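PDB 5IWZ: synaptonemal complex protein 2 from Mus musculus, which is a major component of the axial and lateral elements of synaptonemal complexes in meiotic prophase, required for chromosome synapsis and for insertion of SYCP3. Local coordinates for residues Q149-E152 and S153-Q157; S165-N168 and F169-Q173; V220-V223 and E224-R228; K253-D257 and C258-T262. All coordinates share one frame; numbering follows the deposited sequence.

All four contacts are local, each made within a turn or two of one continuous piece of the helical part of this N-terminal piece of the protein. Contacts 1 and 3 lie inside helices 144-163 and 216-229 and rest on successive backbone bonds, contact 1 partly buried and kinked by a proline, contact 3 more deeply packed. Contacts 2 and 4 stand where a loop enters a helix: an asparagine cap begins helix 169-185, whereas contact 4, at the surface before helix 260-274, combines a short backbone turn with a lysine–glutamate salt bridge. Contacts 3 and 4 touch, Phe260 packing on Val223, Glu224 and Cys227; contacts 1 and 2 belong to helices that follow each other.

Contact 1. Residues Q149-E152 and S153-Q157; sequences QVLE and SFIPQ
Ser153 turns its hydroxyl back along the helix onto the carbonyl of Gln149, one turn earlier. With OG tucked back beside its own N (chi1 -58°), the side chain donates to Gln149 O at 3.1 Å. The same oxygen accepts from Ser153 N at 3.0 Å, and the two donors approach from opposite faces of the carbonyl plane. A serine suits this place because it is short enough to bond its own helix; an alanine here would probably leave Gln149 O with the backbone N-H as its one remaining partner of this pair. Leu151 and Ile155 run alongside each other, CD1 of Leu151 meeting CG1 of Ile155 at 4.0 Å. These are i to i+4 neighbours on helix 144-163, in the armadillo-repeat-like domain, and both, being aliphatic, suit the apolar boundary with Met182 of helix 169-185. On another side Phe154 is bulky enough to pack against Val104 of helix 99-108 and Leu136 of helix 123-141. Val150 O lies near the plane of the Phe154 ring, at its edge, and accepts from Phe154 N at 2.9 Å. Pro156 has no N-H to give Glu152 O, and its ring carbon CD sits 3.5 Å from that oxygen, where the helix kinks. Just before it, the bond from Ile155 N to Leu151 O is longer, 3.3 Å, with the donor above the carbonyl plane.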
loop_
_atom_site.group_PDB
_atom_site.type_symbol
_atom_site.label_atom_id
_atom_site.label_comp_id
_atom_site.label_asym_id
_atom_site.label_seq_id
_atom_site.Cartn_x
_atom_site.Cartn_y
_atom_site.Cartn_z
ATOM N N GLN A 149 0.744 17.078 -12.743
ATOM C CA GLN A 149 1.310 16.022 -13.577
ATOM C C GLN A 149 1.277 14.681 -12.867
ATOM O O GLN A 149 1.022 13.649 -13.496
ATOM C CB GLN A 149 2.743 16.367 -14.000
ATOM C CG GLN A 149 2.821 17.548 -14.964
ATOM C CD GLN A 149 4.211 17.760 -15.546
ATOM O OE1 GLN A 149 4.972 16.808 -15.743
ATOM N NE2 GLN A 149 4.556 19.019 -15.799
ATOM N N VAL A 150 1.518 14.669 -11.557
ATOM C CA VAL A 150 1.478 13.411 -10.821
ATOM C C VAL A 150 0.078 12.811 -10.872
ATOM O O VAL A 150 -0.093 11.623 -11.181
ATOM C CB VAL A 150 1.971 13.606 -9.373
ATOM C CG1 VAL A 150 1.693 12.356 -8.568
ATOM C CG2 VAL A 150 3.463 13.896 -9.358
ATOM N N LEU A 151 -0.946 13.628 -10.583
ATOM C CA LEU A 151 -2.334 13.171 -10.652
ATOM C C LEU A 151 -2.660 12.625 -12.034
ATOM O O LEU A 151 -3.234 11.534 -12.170
ATOM C CB LEU A 151 -3.292 14.328 -10.322
ATOM C CG LEU A 151 -3.995 14.602 -8.986
ATOM C CD1 LEU A 151 -4.006 13.426 -8.027
ATOM C CD2 LEU A 151 -3.447 15.855 -8.312
ATOM N N GLU A 152 -2.296 13.380 -13.075
ATOM C CA GLU A 152 -2.708 13.040 -14.437
ATOM C C GLU A 152 -2.056 11.749 -14.914
ATOM O O GLU A 152 -2.693 10.935 -15.596
ATOM C CB GLU A 152 -2.363 14.189 -15.397
ATOM C CG GLU A 152 -3.247 15.403 -15.247
ATOM C CD GLU A 152 -4.703 15.048 -15.430
ATOM O OE1 GLU A 152 -5.014 14.361 -16.426
ATOM O OE2 GLU A 152 -5.533 15.425 -14.571
ATOM N N SER A 153 -0.790 11.559 -14.576
ATOM C CA SER A 153 -0.033 10.407 -15.055
ATOM C C SER A 153 -0.250 9.160 -14.208
ATOM O O SER A 153 -0.336 8.056 -14.755
ATOM C CB SER A 153 1.452 10.754 -15.089
ATOM O OG SER A 153 1.656 11.890 -15.916
ATOM N N PHE A 154 -0.327 9.297 -12.881
ATOM C CA PHE A 154 -0.229 8.132 -12.003
ATOM C C PHE A 154 -1.562 7.603 -11.478
ATOM O O PHE A 154 -1.622 6.418 -11.155
ATOM C CB PHE A 154 0.708 8.422 -10.822
ATOM C CG PHE A 154 2.149 8.126 -11.136
ATOM C CD1 PHE A 154 2.633 6.829 -11.045
ATOM C CD2 PHE A 154 3.008 9.130 -11.557
ATOM C CE1 PHE A 154 3.953 6.541 -11.342
ATOM C CE2 PHE A 154 4.340 8.849 -11.859
ATOM C CZ PHE A 154 4.810 7.557 -11.746
ATOM N N ILE A 155 -2.642 8.410 -11.425
ATOM C CA ILE A 155 -3.957 7.849 -11.097
ATOM C C ILE A 155 -4.331 6.688 -12.021
ATOM O O ILE A 155 -4.740 5.639 -11.515
ATOM C CB ILE A 155 -5.028 8.958 -11.070
ATOM C CG1 ILE A 155 -4.741 9.978 -9.976
ATOM C CG2 ILE A 155 -6.410 8.355 -10.890
ATOM C CD1 ILE A 155 -4.699 9.396 -8.620
ATOM N N PRO A 156 -4.209 6.806 -13.358
ATOM C CA PRO A 156 -4.500 5.622 -14.196
ATOM C C PRO A 156 -3.536 4.465 -13.979
ATOM O O PRO A 156 -3.961 3.303 -14.039
ATOM C CB PRO A 156 -4.414 6.170 -15.636
ATOM C CG PRO A 156 -3.773 7.496 -15.533
ATOM C CD PRO A 156 -4.063 8.028 -14.173
ATOM N N GLN A 157 -2.251 4.746 -13.741
ATOM C CA GLN A 157 -1.278 3.678 -13.508
ATOM C C GLN A 157 -1.626 2.887 -12.254
ATOM O O GLN A 157 -1.570 1.653 -12.242
ATOM C CB GLN A 157 0.132 4.266 -13.354
ATOM C CG GLN A 157 0.704 4.937 -14.594
ATOM C CD GLN A 157 1.243 3.942 -15.602
ATOM O OE1 GLN A 157 1.472 2.775 -15.279
ATOM N NE2 GLN A 157 1.430 4.395 -16.840
#

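Contact 2. Residues S165-N168 and F169-Q173; sequences SRVN and FCIQQ
Asn168 caps the start of helix 169-185, a local contact in the armadillo-repeat-like domain where the loop after helix 144-163 turns into the next helix. It is an N-cap: OD1 accepts from Cys170 N at 2.8 Å, the donor standing 58° out of the side-chain carbonyl plane. CG lies anti to the backbone N (chi1 175°), which swings the amide forward over the first turn. Asparagine fits because its short side chain carries an acceptor to an N-H that has no earlier helical carbonyl to meet; a leucine in its place would probably leave Cys170 N without this mate. The backbone oxygen of Asn168 takes up the next two donors, Gln172 N at 3.2 Å, in the carbonyl plane and nearly straight, and Ile171 N through a weak bond. Just before the cap, Val167 turns one methyl to the helix: CG1 meets CG2 of Ile171 at 3.8 Å, the two side chains crossing at about a right angle. Both touch Leu161 of helix 144-163. Gln172 extends past Val167 and gives its NE2 hydrogen bond to Leu161 O, while that same NE2 lies 3.6 Å from Val167 CB.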
loop_
_atom_site.group_PDB
_atom_site.type_symbol
_atom_site.label_atom_id
_atom_site.label_comp_id
_atom_site.label_asym_id
_atom_site.label_seq_id
_atom_site.Cartn_x
_atom_site.Cartn_y
_atom_site.Cartn_z
ATOM N N SER A 165 -4.623 -8.729 -11.145
ATOM C CA SER A 165 -4.581 -9.764 -10.115
ATOM C C SER A 165 -3.216 -10.420 -9.999
ATOM O O SER A 165 -2.968 -11.115 -9.011
ATOM C CB SER A 165 -5.648 -10.831 -10.382
ATOM O OG SER A 165 -5.334 -11.618 -11.517
ATOM N N ARG A 166 -2.314 -10.192 -10.957
ATOM C CA ARG A 166 -0.993 -10.799 -10.874
ATOM C C ARG A 166 -0.093 -10.128 -9.845
ATOM O O ARG A 166 0.890 -10.739 -9.421
ATOM C CB ARG A 166 -0.327 -10.784 -12.254
ATOM C CG ARG A 166 -1.112 -11.541 -13.315
ATOM C CD ARG A 166 -0.499 -11.373 -14.691
ATOM N NE ARG A 166 -0.586 -9.986 -15.134
ATOM C CZ ARG A 166 0.066 -9.494 -16.179
ATOM N NH1 ARG A 166 0.855 -10.278 -16.898
ATOM N NH2 ARG A 166 -0.067 -8.216 -16.501
ATOM N N VAL A 167 -0.416 -8.908 -9.405
ATOM C CA VAL A 167 0.489 -8.114 -8.575
ATOM C C VAL A 167 0.305 -8.480 -7.108
ATOM O O VAL A 167 -0.829 -8.597 -6.625
ATOM C CB VAL A 167 0.251 -6.606 -8.799
ATOM C CG1 VAL A 167 1.174 -5.776 -7.910
ATOM C CG2 VAL A 167 0.427 -6.248 -10.267
ATOM N N ASN A 168 1.424 -8.634 -6.388
ATOM C CA ASN A 168 1.370 -8.947 -4.964
ATOM C C ASN A 168 0.531 -7.924 -4.205
ATOM O O ASN A 168 0.633 -6.715 -4.446
ATOM C CB ASN A 168 2.773 -8.974 -4.363
ATOM C CG ASN A 168 2.741 -9.172 -2.865
ATOM O OD1 ASN A 168 2.874 -8.220 -2.094
ATOM N ND2 ASN A 168 2.514 -10.410 -2.443
ATOM N N PHE A 169 -0.263 -8.414 -3.236
ATOM C CA PHE A 169 -1.225 -7.534 -2.570
ATOM C C PHE A 169 -0.541 -6.392 -1.826
ATOM O O PHE A 169 -1.113 -5.302 -1.724
ATOM C CB PHE A 169 -2.125 -8.321 -1.605
ATOM C CG PHE A 169 -1.429 -8.777 -0.341
ATOM C CD1 PHE A 169 -0.681 -9.952 -0.331
ATOM C CD2 PHE A 169 -1.541 -8.047 0.840
ATOM C CE1 PHE A 169 -0.048 -10.399 0.836
ATOM C CE2 PHE A 169 -0.929 -8.486 2.019
ATOM C CZ PHE A 169 -0.169 -9.668 2.014
ATOM N N CYS A 170 0.673 -6.614 -1.296
ATOM C CA CYS A 170 1.351 -5.549 -0.553
ATOM C C CYS A 170 1.735 -4.385 -1.460
ATOM O O CYS A 170 1.766 -3.232 -1.016
ATOM C CB CYS A 170 2.613 -6.074 0.142
ATOM S SG CYS A 170 2.339 -7.362 1.395
ATOM N N ILE A 171 2.065 -4.667 -2.716
ATOM C CA ILE A 171 2.360 -3.587 -3.651
ATOM C C ILE A 171 1.086 -2.827 -3.994
ATOM O O ILE A 171 1.054 -1.590 -4.007
ATOM C CB ILE A 171 3.044 -4.157 -4.904
ATOM C CG1 ILE A 171 4.414 -4.716 -4.525
ATOM C CG2 ILE A 171 3.135 -3.089 -6.005
ATOM C CD1 ILE A 171 5.061 -5.460 -5.658
ATOM N N GLN A 172 0.005 -3.554 -4.247
ATOM C CA GLN A 172 -1.257 -2.878 -4.510
ATOM C C GLN A 172 -1.685 -2.046 -3.314
ATOM O O GLN A 172 -2.146 -0.914 -3.485
ATOM C CB GLN A 172 -2.329 -3.896 -4.897
ATOM C CG GLN A 172 -1.969 -4.674 -6.152
ATOM C CD GLN A 172 -2.902 -5.828 -6.401
ATOM O OE1 GLN A 172 -3.378 -6.453 -5.464
ATOM N NE2 GLN A 172 -3.165 -6.127 -7.674
ATOM N N GLN A 173 -1.517 -2.573 -2.090
ATOM C CA GLN A 173 -1.928 -1.817 -0.904
ATOM C C GLN A 173 -1.140 -0.517 -0.783
ATOM O O GLN A 173 -1.696 0.534 -0.434
ATOM C CB GLN A 173 -1.763 -2.669 0.367
ATOM C CG GLN A 173 -2.782 -3.792 0.504
ATOM C CD GLN A 173 -2.494 -4.757 1.674
ATOM O OE1 GLN A 173 -1.437 -4.690 2.320
ATOM N NE2 GLN A 173 -3.448 -5.657 1.945
#

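Contact 3. Residues V220-V223 and E224-R228; sequences VGIV and EALCR
Gly221 O is gripped by two donors: Ala225 N reaches it at 2.7 Å along helix 216-229, and ND2 of Asn180 comes from helix 169-185. This is regular alpha-helix, each N-H answering four residues back: Glu224 N gives to Val220 O at 2.7 Å, nearly along the C=O axis, and Leu226 N and Cys227 N continue the series to Ile222 O and Val223 O. Glycine and alanine stand one turn apart on the side that meets helix 169-185, and Ala225 packs on Met179; with no side chain on Gly221 and only a methyl on Ala225, little bulk stands between the two helices. Ile222 and Leu226 leave the helix in the same direction, with CG2 of Ile222 4.0 Å from CD1 of Leu226. With chi1 at -69°, Ile222 CG1 folds back beside its N and CG2 is the branch left to run on toward Leu226. Branched aliphatic residues suit this buried stripe, where Ile222 meets Ile210 and Leu226 meets Met203 of helix 197-212. Val223 and Cys227 form a second pair, CG1 to SG at 4.2 Å, and meet Phe260 of helix 260-274. Cysteine, slim and only mildly polar, leaves room for the rim of that ring, its SG meeting CE1. Glu224 and Arg228 are opposite charges one turn apart. Arg228 also bridges to Asp184, which probably helps hold the guanidinium. The carboxylate carbon lies at the guanidinium edge, in its plane, and Arg228 NH1 and Glu224 OE2 form a salt bridge at 2.6 Å, the hydrogen bond within it weak because bent to 120°.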
loop_
_atom_site.group_PDB
_atom_site.type_symbol
_atom_site.label_atom_id
_atom_site.label_comp_id
_atom_site.label_asym_id
_atom_site.label_seq_id
_atom_site.Cartn_x
_atom_site.Cartn_y
_atom_site.Cartn_z
ATOM N N VAL A 220 -11.562 -1.788 0.936
ATOM C CA VAL A 220 -11.882 -0.458 1.450
ATOM C C VAL A 220 -11.212 0.614 0.606
ATOM O O VAL A 220 -11.836 1.616 0.243
ATOM C CB VAL A 220 -11.473 -0.320 2.929
ATOM C CG1 VAL A 220 -11.832 1.087 3.443
ATOM C CG2 VAL A 220 -12.106 -1.397 3.777
ATOM N N GLY A 221 -9.923 0.435 0.298
ATOM C CA GLY A 221 -9.212 1.447 -0.473
ATOM C C GLY A 221 -9.809 1.674 -1.849
ATOM O O GLY A 221 -9.836 2.805 -2.348
ATOM N N ILE A 222 -10.269 0.601 -2.495
ATOM C CA ILE A 222 -10.908 0.738 -3.798
ATOM C C ILE A 222 -12.240 1.459 -3.665
ATOM O O ILE A 222 -12.529 2.385 -4.424
ATOM C CB ILE A 222 -11.104 -0.633 -4.462
ATOM C CG1 ILE A 222 -9.758 -1.229 -4.870
ATOM C CG2 ILE A 222 -12.080 -0.489 -5.649
ATOM C CD1 ILE A 222 -9.852 -2.692 -5.271
ATOM N N VAL A 223 -13.084 1.017 -2.723
ATOM C CA VAL A 223 -14.323 1.741 -2.433
ATOM C C VAL A 223 -14.011 3.201 -2.137
ATOM O O VAL A 223 -14.671 4.121 -2.648
ATOM C CB VAL A 223 -15.083 1.092 -1.260
ATOM C CG1 VAL A 223 -16.247 1.991 -0.842
ATOM C CG2 VAL A 223 -15.604 -0.307 -1.616
ATOM N N GLU A 224 -12.997 3.431 -1.305
ATOM C CA GLU A 224 -12.624 4.796 -0.948
ATOM C C GLU A 224 -12.184 5.579 -2.170
ATOM O O GLU A 224 -12.583 6.737 -2.345
ATOM C CB GLU A 224 -11.509 4.803 0.099
ATOM C CG GLU A 224 -10.931 6.204 0.348
ATOM C CD GLU A 224 -9.769 6.219 1.338
ATOM O OE1 GLU A 224 -9.426 5.143 1.881
ATOM O OE2 GLU A 224 -9.198 7.310 1.577
ATOM N N ALA A 225 -11.366 4.968 -3.030
ATOM C CA ALA A 225 -10.952 5.661 -4.245
ATOM C C ALA A 225 -12.160 5.988 -5.123
ATOM O O ALA A 225 -12.292 7.112 -5.622
ATOM C CB ALA A 225 -9.925 4.821 -5.016
ATOM N N LEU A 226 -13.059 5.014 -5.315
ATOM C CA LEU A 226 -14.226 5.247 -6.160
ATOM C C LEU A 226 -15.093 6.363 -5.600
ATOM O O LEU A 226 -15.640 7.169 -6.363
ATOM C CB LEU A 226 -15.044 3.962 -6.329
ATOM C CG LEU A 226 -14.381 2.829 -7.137
ATOM C CD1 LEU A 226 -15.192 1.540 -7.066
ATOM C CD2 LEU A 226 -14.090 3.216 -8.600
ATOM N N CYS A 227 -15.210 6.450 -4.274
ATOM C CA CYS A 227 -16.050 7.491 -3.685
ATOM C C CYS A 227 -15.363 8.856 -3.677
ATOM O O CYS A 227 -16.047 9.887 -3.733
ATOM C CB CYS A 227 -16.485 7.087 -2.271
ATOM S SG CYS A 227 -17.631 5.654 -2.234
ATOM N N ARG A 228 -14.033 8.891 -3.618
ATOM C CA ARG A 228 -13.327 10.162 -3.740
ATOM C C ARG A 228 -13.412 10.716 -5.159
ATOM O O ARG A 228 -13.424 11.938 -5.344
ATOM C CB ARG A 228 -11.857 10.011 -3.343
ATOM C CG ARG A 228 -11.607 9.560 -1.914
ATOM C CD ARG A 228 -10.119 9.662 -1.537
ATOM N NE ARG A 228 -9.943 10.872 -0.754
ATOM C CZ ARG A 228 -9.834 10.902 0.561
ATOM N NH1 ARG A 228 -9.820 9.773 1.258
ATOM N NH2 ARG A 228 -9.717 12.070 1.173
#

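Contact 4. Residues K253-D257 and C258-T262; sequences KEIKD and CEFET
Glu259 N bonds back to Lys256 O at 3.3 Å, three residues earlier, from well above the carbonyl plane, and Phe260 N makes a weak bond of the same span to Asp257 O. These bonds shape a short 3-10 turn leading from the loop after helix 246-253 into helix 260-274, with Glu259 at the N-cap position. On the outer side Lys256 and Glu259 extend next to one another in a common direction. The lysine bends at its last two torsions (chi3 -64°, chi4 -71°), bringing its end round to the glutamate, which stays extended beyond CG. NZ of Lys256 forms a salt bridge with OE2 of Glu259 at 3.3 Å, and CE lies slightly nearer that oxygen, at 3.2 Å. The ammonium is shared with Asp263, a turn further on. A long, flexible cation suits this exposed place, since it can serve two acids near the start of the helix. Asp257 instead sends its carboxylate to Arg235, which also donates to Ile255 O, and so ties the turn to helix 232-242. Inward, Phe260 has CG anti to its backbone N (chi1 175°), which carries the ring toward helix 216-229. Ile255, a buried residue of the loop, suits this apolar side and also touches Val223. Its side chain crosses that of Phe260 obliquely, CG2 of Ile255 lying 4.0 Å from CD1 of Phe260.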
loop_
_atom_site.group_PDB
_atom_site.type_symbol
_atom_site.label_atom_id
_atom_site.label_comp_id
_atom_site.label_asym_id
_atom_site.label_seq_id
_atom_site.Cartn_x
_atom_site.Cartn_y
_atom_site.Cartn_z
ATOM N N LYS A 253 -24.954 2.170 -3.501
ATOM C CA LYS A 253 -25.612 3.471 -3.593
ATOM C C LYS A 253 -25.947 4.079 -2.229
ATOM O O LYS A 253 -26.233 5.281 -2.161
ATOM C CB LYS A 253 -26.904 3.337 -4.416
ATOM C CG LYS A 253 -28.127 3.030 -3.542
ATOM C CD LYS A 253 -29.250 2.329 -4.287
ATOM C CE LYS A 253 -30.395 1.985 -3.346
ATOM N NZ LYS A 253 -30.946 3.188 -2.672
ATOM N N GLU A 254 -25.954 3.287 -1.152
ATOM C CA GLU A 254 -26.283 3.812 0.171
ATOM C C GLU A 254 -25.078 4.347 0.936
ATOM O O GLU A 254 -25.258 4.938 2.005
ATOM C CB GLU A 254 -26.977 2.734 1.024
ATOM C CG GLU A 254 -28.288 2.246 0.449
ATOM C CD GLU A 254 -29.348 3.320 0.457
ATOM O OE1 GLU A 254 -30.273 3.250 -0.367
ATOM O OE2 GLU A 254 -29.288 4.253 1.283
ATOM N N ILE A 255 -23.862 4.175 0.420
ATOM C CA ILE A 255 -22.691 4.693 1.122
ATOM C C ILE A 255 -22.735 6.217 1.104
ATOM O O ILE A 255 -22.740 6.842 0.033
ATOM C CB ILE A 255 -21.392 4.163 0.502
ATOM C CG1 ILE A 255 -21.357 2.632 0.529
ATOM C CG2 ILE A 255 -20.186 4.750 1.217
ATOM C CD1 ILE A 255 -20.132 2.066 -0.181
ATOM N N LYS A 256 -22.776 6.815 2.292
ATOM C CA LYS A 256 -22.795 8.263 2.460
ATOM C C LYS A 256 -21.380 8.740 2.756
ATOM O O LYS A 256 -20.697 8.167 3.611
ATOM C CB LYS A 256 -23.741 8.672 3.595
ATOM C CG LYS A 256 -25.125 8.030 3.519
ATOM C CD LYS A 256 -26.005 8.400 4.720
ATOM C CE LYS A 256 -25.430 7.868 6.031
ATOM N NZ LYS A 256 -25.540 6.384 6.140
ATOM N N ASP A 257 -20.941 9.782 2.040
ATOM C CA ASP A 257 -19.590 10.301 2.242
ATOM C C ASP A 257 -19.358 10.692 3.702
ATOM O O ASP A 257 -18.259 10.506 4.235
ATOM C CB ASP A 257 -19.331 11.500 1.320
ATOM C CG ASP A 257 -19.176 11.110 -0.161
ATOM O OD1 ASP A 257 -19.522 9.974 -0.545
ATOM O OD2 ASP A 257 -18.716 11.962 -0.959
ATOM N N CYS A 258 -20.389 11.210 4.374
ATOM C CA CYS A 258 -20.201 11.801 5.695
ATOM C C CYS A 258 -20.047 10.764 6.806
ATOM O O CYS A 258 -19.541 11.103 7.882
ATOM C CB CYS A 258 -21.360 12.749 6.017
ATOM S SG CYS A 258 -22.968 11.954 6.135
ATOM N N GLU A 259 -20.468 9.521 6.580
ATOM C CA GLU A 259 -20.196 8.417 7.494
ATOM C C GLU A 259 -19.421 7.311 6.784
ATOM O O GLU A 259 -19.710 6.121 6.949
ATOM C CB GLU A 259 -21.487 7.864 8.087
ATOM C CG GLU A 259 -22.365 8.919 8.732
ATOM C CD GLU A 259 -23.523 8.314 9.491
ATOM O OE1 GLU A 259 -23.794 8.780 10.617
ATOM O OE2 GLU A 259 -24.152 7.367 8.967
ATOM N N PHE A 260 -18.416 7.698 5.989
ATOM C CA PHE A 260 -17.836 6.765 5.028
ATOM C C PHE A 260 -17.281 5.523 5.713
ATOM O O PHE A 260 -17.600 4.395 5.314
ATOM C CB PHE A 260 -16.736 7.429 4.200
ATOM C CG PHE A 260 -16.048 6.464 3.281
ATOM C CD1 PHE A 260 -16.593 6.176 2.038
ATOM C CD2 PHE A 260 -14.902 5.797 3.685
ATOM C CE1 PHE A 260 -15.995 5.259 1.213
ATOM C CE2 PHE A 260 -14.299 4.883 2.867
ATOM C CZ PHE A 260 -14.848 4.606 1.628
ATOM N N GLU A 261 -16.445 5.717 6.744
ATOM C CA GLU A 261 -15.695 4.609 7.334
ATOM C C GLU A 261 -16.614 3.503 7.851
ATOM O O GLU A 261 -16.337 2.310 7.652
ATOM C CB GLU A 261 -14.802 5.124 8.464
ATOM C CG GLU A 261 -13.718 6.095 8.025
ATOM C CD GLU A 261 -12.638 5.433 7.176
ATOM O OE1 GLU A 261 -12.608 5.676 5.947
ATOM O OE2 GLU A 261 -11.820 4.669 7.737
ATOM N N THR A 262 -17.706 3.873 8.527
ATOM C CA THR A 262 -18.606 2.851 9.049
ATOM C C THR A 262 -19.568 2.352 7.977
ATOM O O THR A 262 -19.907 1.162 7.954
ATOM C CB THR A 262 -19.378 3.373 10.264
ATOM O OG1 THR A 262 -19.975 4.637 9.957
ATOM C CG2 THR A 262 -18.440 3.518 11.467
#